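Local coordinates for argininosuccinate lyase (Chelativorans sp., PDB 6RXA), which is an EDDS lyase, a C-N lyase of the aspartase/fumarase superfamily, and probably also splits argininosuccinate into fumarate and arginine, at residues Leu35-His47 / Arg110-Phe123. The protein carries 2 engineered substitutions. Numbering follows the deposited sequence.
Sequences LTSAVFPYDSQIH and RSRNDLANAGKRMF. With FMT (formic acid), chain B; FMT (formic acid), chain D; FMT (formic acid), chain C.
Tyr42 lies flat on the backbone of Met122 and Phe123, where helix 35-47 crosses helix 112-123 at 110°. Its CB rests between Met122 CB and Gly119 O. CG and CD1 pass along Met122 CB, with CD1 at 3.5 Å. CD2 rests on Phe123 CA and CB. CE1 reaches Met122 O, and CE2 lies 3.7 Å from Phe123 CA. CZ lies between that CA and Met122 O. Phe123 CA stands over the ring face, a CH-pi contact. The tip, OH, is hydrogen-bonded to Asp126, further along the same helix as Phe123. With an alanine in place of Tyr42, the backbone at Met122 and Phe123 would probably lose its flat cover and Asp126 its phenol partner.

Two knobs into holes flank the tyrosine. Phe123 fits among Leu35, Ala38, Val39 and Tyr42, its CE1 3.6 Å from Ala38 CB. Ile46 enters the hole between Leu115, Ala118, Gly119 and Met122. With CG1 of Ile46 anti to the carbonyl carbon (chi1 -68°) and the chain extended beyond it, CD1 comes to 3.4 Å from Gly119 N. Gly119 lets the helices close in; a CB there would clash with Asp43 OD1.

The polar link lies at the far end. Arg110 NH1 donates to His47 ND1 at 3.0 Å, in the imidazole plane but bent, with an N-H...N angle of 140°.

Beyond it, Ser111 caps helix 112-123 in a capping box with Asp114. Arg112 and Asn113 hydrogen-bond formates, Ser111 only weakly. All three bind succinate and fumarate in other structures of this protein, so the formates probably mark the same site. The chemistry is thus divided: mostly apolar packing joins the helices, while the polar start of helix 112-123 serves the anion site, completed by neighbouring subunits.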
# COMPACT_ATOMS: atom_id res chain seq x y z
N LEU A 35 -13.70 12.84 -11.90
CA LEU A 35 -14.81 12.47 -11.02
C LEU A 35 -15.91 13.53 -11.05
O LEU A 35 -17.10 13.20 -11.12
CB LEU A 35 -14.30 12.21 -9.60
CG LEU A 35 -15.38 11.67 -8.66
CD1 LEU A 35 -15.89 10.32 -9.06
CD2 LEU A 35 -14.83 11.61 -7.22
N THR A 36 -15.54 14.82 -11.02
CA THR A 36 -16.55 15.87 -11.06
C THR A 36 -17.45 15.75 -12.29
O THR A 36 -18.68 15.84 -12.18
CB THR A 36 -15.87 17.24 -11.03
OG1 THR A 36 -15.17 17.38 -9.78
CG2 THR A 36 -16.89 18.36 -11.20
N SER A 37 -16.86 15.51 -13.46
CA SER A 37 -17.67 15.41 -14.67
C SER A 37 -18.50 14.13 -14.70
O SER A 37 -19.63 14.14 -15.21
CB SER A 37 -16.78 15.51 -15.89
OG SER A 37 -16.31 16.84 -16.05
N ALA A 38 -17.96 13.05 -14.15
CA ALA A 38 -18.70 11.79 -14.13
C ALA A 38 -19.89 11.85 -13.18
O ALA A 38 -20.94 11.26 -13.48
CB ALA A 38 -17.76 10.64 -13.73
N VAL A 39 -19.76 12.54 -12.05
CA VAL A 39 -20.82 12.57 -11.05
C VAL A 39 -21.87 13.62 -11.36
O VAL A 39 -23.03 13.47 -10.95
CB VAL A 39 -20.21 12.79 -9.66
CG1 VAL A 39 -21.25 12.98 -8.59
CG2 VAL A 39 -19.34 11.61 -9.29
N PHE A 40 -21.50 14.66 -12.10
CA PHE A 40 -22.41 15.77 -12.35
C PHE A 40 -23.80 15.36 -12.84
O PHE A 40 -24.79 15.89 -12.31
CB PHE A 40 -21.78 16.75 -13.34
CG PHE A 40 -22.76 17.76 -13.85
CD1 PHE A 40 -23.24 18.74 -13.00
CD2 PHE A 40 -23.24 17.72 -15.15
CE1 PHE A 40 -24.16 19.67 -13.44
CE2 PHE A 40 -24.16 18.64 -15.59
CZ PHE A 40 -24.62 19.62 -14.73
N PRO A 41 -23.95 14.47 -13.82
CA PRO A 41 -25.31 14.10 -14.25
C PRO A 41 -26.13 13.47 -13.15
O PRO A 41 -27.35 13.62 -13.14
CB PRO A 41 -25.08 13.16 -15.44
CG PRO A 41 -23.64 12.81 -15.42
CD PRO A 41 -22.91 13.90 -14.69
N TYR A 42 -25.49 12.74 -12.23
CA TYR A 42 -26.22 12.18 -11.09
C TYR A 42 -26.64 13.27 -10.12
O TYR A 42 -27.77 13.24 -9.60
CB TYR A 42 -25.35 11.13 -10.39
CG TYR A 42 -24.98 10.00 -11.32
CD1 TYR A 42 -25.88 8.98 -11.60
CD2 TYR A 42 -23.75 9.96 -11.95
CE1 TYR A 42 -25.56 7.95 -12.48
CE2 TYR A 42 -23.42 8.92 -12.82
CZ TYR A 42 -24.32 7.93 -13.08
OH TYR A 42 -23.97 6.91 -13.94
N ASP A 43 -25.75 14.24 -9.85
CA ASP A 43 -26.14 15.39 -9.05
C ASP A 43 -27.39 16.05 -9.62
O ASP A 43 -28.28 16.46 -8.87
CB ASP A 43 -25.00 16.41 -8.98
CG ASP A 43 -23.92 16.04 -7.97
OD1 ASP A 43 -23.96 14.94 -7.39
OD2 ASP A 43 -23.01 16.86 -7.76
N SER A 44 -27.47 16.17 -10.96
CA SER A 44 -28.62 16.81 -11.59
C SER A 44 -29.90 16.00 -11.37
O SER A 44 -30.98 16.57 -11.19
CB SER A 44 -28.36 17.01 -13.08
OG SER A 44 -27.49 18.11 -13.30
N GLN A 45 -29.79 14.67 -11.40
CA GLN A 45 -30.93 13.83 -11.06
C GLN A 45 -31.33 14.01 -9.61
O GLN A 45 -32.52 14.06 -9.28
CB GLN A 45 -30.59 12.37 -11.35
CG GLN A 45 -30.50 12.06 -12.83
CD GLN A 45 -31.81 12.29 -13.56
OE1 GLN A 45 -32.78 11.56 -13.36
NE2 GLN A 45 -31.85 13.32 -14.40
N ILE A 46 -30.34 14.13 -8.71
CA ILE A 46 -30.64 14.36 -7.30
C ILE A 46 -31.41 15.66 -7.10
O ILE A 46 -32.36 15.72 -6.31
CB ILE A 46 -29.35 14.29 -6.47
CG1 ILE A 46 -28.82 12.85 -6.47
CG2 ILE A 46 -29.58 14.84 -5.07
CD1 ILE A 46 -27.38 12.75 -5.97
N HIS A 47 -31.01 16.73 -7.80
CA HIS A 47 -31.75 17.98 -7.67
C HIS A 47 -33.22 17.78 -8.01
O HIS A 47 -34.11 18.29 -7.32
CB HIS A 47 -31.18 19.06 -8.58
CG HIS A 47 -29.74 19.37 -8.35
ND1 HIS A 47 -29.15 19.29 -7.11
CD2 HIS A 47 -28.76 19.75 -9.20
CE1 HIS A 47 -27.87 19.60 -7.21
NE2 HIS A 47 -27.61 19.88 -8.47
N ARG A 110 -31.08 20.34 2.76
CA ARG A 110 -30.03 19.60 2.08
C ARG A 110 -28.69 20.31 2.28
O ARG A 110 -28.63 21.46 2.72
CB ARG A 110 -30.37 19.50 0.58
CG ARG A 110 -29.50 18.58 -0.23
CD ARG A 110 -30.03 18.52 -1.66
NE ARG A 110 -29.94 19.79 -2.37
CZ ARG A 110 -30.05 19.89 -3.69
NH1 ARG A 110 -30.23 18.79 -4.41
NH2 ARG A 110 -29.94 21.06 -4.30
N SER A 111 -27.62 19.60 1.95
CA SER A 111 -26.27 20.12 2.03
C SER A 111 -25.49 19.64 0.82
O SER A 111 -25.86 18.66 0.17
CB SER A 111 -25.61 19.60 3.32
OG SER A 111 -24.21 19.84 3.41
N ARG A 112 -24.36 20.29 0.55
CA ARG A 112 -23.41 19.66 -0.36
C ARG A 112 -22.93 18.30 0.17
O ARG A 112 -22.52 17.45 -0.62
CB ARG A 112 -22.20 20.57 -0.62
CG ARG A 112 -22.53 21.75 -1.55
CD ARG A 112 -21.30 22.61 -1.85
NE ARG A 112 -20.73 23.19 -0.62
CZ ARG A 112 -19.66 23.96 -0.58
NH1 ARG A 112 -19.00 24.26 -1.69
NH2 ARG A 112 -19.22 24.43 0.58
N ASN A 113 -22.99 18.08 1.49
CA ASN A 113 -22.41 16.86 2.06
C ASN A 113 -23.23 15.63 1.71
O ASN A 113 -22.66 14.60 1.31
CB ASN A 113 -22.26 17.00 3.58
CG ASN A 113 -21.31 18.11 3.98
OD1 ASN A 113 -20.53 18.61 3.16
ND2 ASN A 113 -21.36 18.51 5.24
N ASP A 114 -24.56 15.67 1.90
CA ASP A 114 -25.37 14.51 1.53
C ASP A 114 -25.54 14.40 0.02
O ASP A 114 -25.55 13.28 -0.51
CB ASP A 114 -26.67 14.41 2.34
CG ASP A 114 -27.64 15.55 2.14
OD1 ASP A 114 -27.25 16.66 1.72
OD2 ASP A 114 -28.84 15.32 2.46
N LEU A 115 -25.60 15.54 -0.68
CA LEU A 115 -25.60 15.53 -2.14
C LEU A 115 -24.37 14.81 -2.68
O LEU A 115 -24.47 13.94 -3.55
CB LEU A 115 -25.64 16.97 -2.66
CG LEU A 115 -25.34 17.16 -4.15
CD1 LEU A 115 -26.47 16.58 -5.00
CD2 LEU A 115 -25.16 18.64 -4.48
N ALA A 116 -23.19 15.18 -2.18
CA ALA A 116 -21.94 14.60 -2.67
C ALA A 116 -21.91 13.10 -2.41
O ALA A 116 -21.54 12.32 -3.30
CB ALA A 116 -20.74 15.28 -2.02
N ASN A 117 -22.27 12.67 -1.20
CA ASN A 117 -22.22 11.25 -0.88
C ASN A 117 -23.18 10.47 -1.77
O ASN A 117 -22.83 9.41 -2.29
CB ASN A 117 -22.55 11.04 0.60
CG ASN A 117 -22.10 9.68 1.14
OD1 ASN A 117 -22.79 8.67 1.00
ND2 ASN A 117 -20.95 9.67 1.82
N ALA A 118 -24.39 11.02 -1.98
CA ALA A 118 -25.39 10.35 -2.80
C ALA A 118 -24.98 10.30 -4.27
O ALA A 118 -25.15 9.26 -4.93
CB ALA A 118 -26.75 11.04 -2.67
N GLY A 119 -24.47 11.40 -4.82
CA GLY A 119 -24.07 11.40 -6.21
C GLY A 119 -22.93 10.43 -6.49
O GLY A 119 -22.93 9.74 -7.51
N LYS A 120 -21.95 10.38 -5.58
CA LYS A 120 -20.86 9.41 -5.72
C LYS A 120 -21.39 7.99 -5.69
O LYS A 120 -20.96 7.14 -6.48
CB LYS A 120 -19.83 9.60 -4.60
CG LYS A 120 -18.62 8.60 -4.62
CD LYS A 120 -17.60 8.99 -5.70
CE LYS A 120 -16.49 7.95 -5.92
NZ LYS A 120 -15.56 7.89 -4.77
N ARG A 121 -22.36 7.72 -4.81
CA ARG A 121 -22.96 6.39 -4.76
C ARG A 121 -23.68 6.05 -6.06
O ARG A 121 -23.61 4.91 -6.54
CB ARG A 121 -23.92 6.29 -3.57
CG ARG A 121 -23.27 6.14 -2.20
CD ARG A 121 -24.32 6.32 -1.10
NE ARG A 121 -23.76 6.07 0.22
CZ ARG A 121 -23.63 4.86 0.76
NH1 ARG A 121 -24.04 3.79 0.10
NH2 ARG A 121 -23.10 4.74 1.96
N MET A 122 -24.40 7.01 -6.65
CA MET A 122 -25.09 6.72 -7.90
C MET A 122 -24.10 6.44 -9.02
O MET A 122 -24.32 5.55 -9.85
CB MET A 122 -26.00 7.89 -8.27
CG MET A 122 -27.17 8.07 -7.32
SD MET A 122 -28.23 9.46 -7.79
CE MET A 122 -29.14 8.75 -9.15
N PHE A 123 -23.01 7.20 -9.07
CA PHE A 123 -21.95 6.93 -10.03
C PHE A 123 -21.35 5.55 -9.81
O PHE A 123 -21.25 4.76 -10.75
CB PHE A 123 -20.87 8.01 -9.92
CG PHE A 123 -19.60 7.67 -10.63
CD1 PHE A 123 -19.57 7.58 -12.01
CD2 PHE A 123 -18.44 7.41 -9.91
CE1 PHE A 123 -18.40 7.23 -12.66
CE2 PHE A 123 -17.26 7.07 -10.57
CZ PHE A 123 -17.25 6.99 -11.94
C FMT B . -21.76 21.88 3.14
O1 FMT B . -22.52 22.03 4.08
O2 FMT B . -21.05 22.79 2.75
C FMT D . -15.58 25.49 -1.21
O1 FMT D . -16.73 25.75 -0.87
O2 FMT D . -15.30 24.50 -1.90
C FMT C . -19.50 21.61 5.89
O1 FMT C . -19.18 22.60 6.57
O2 FMT C . -19.60 20.47 6.37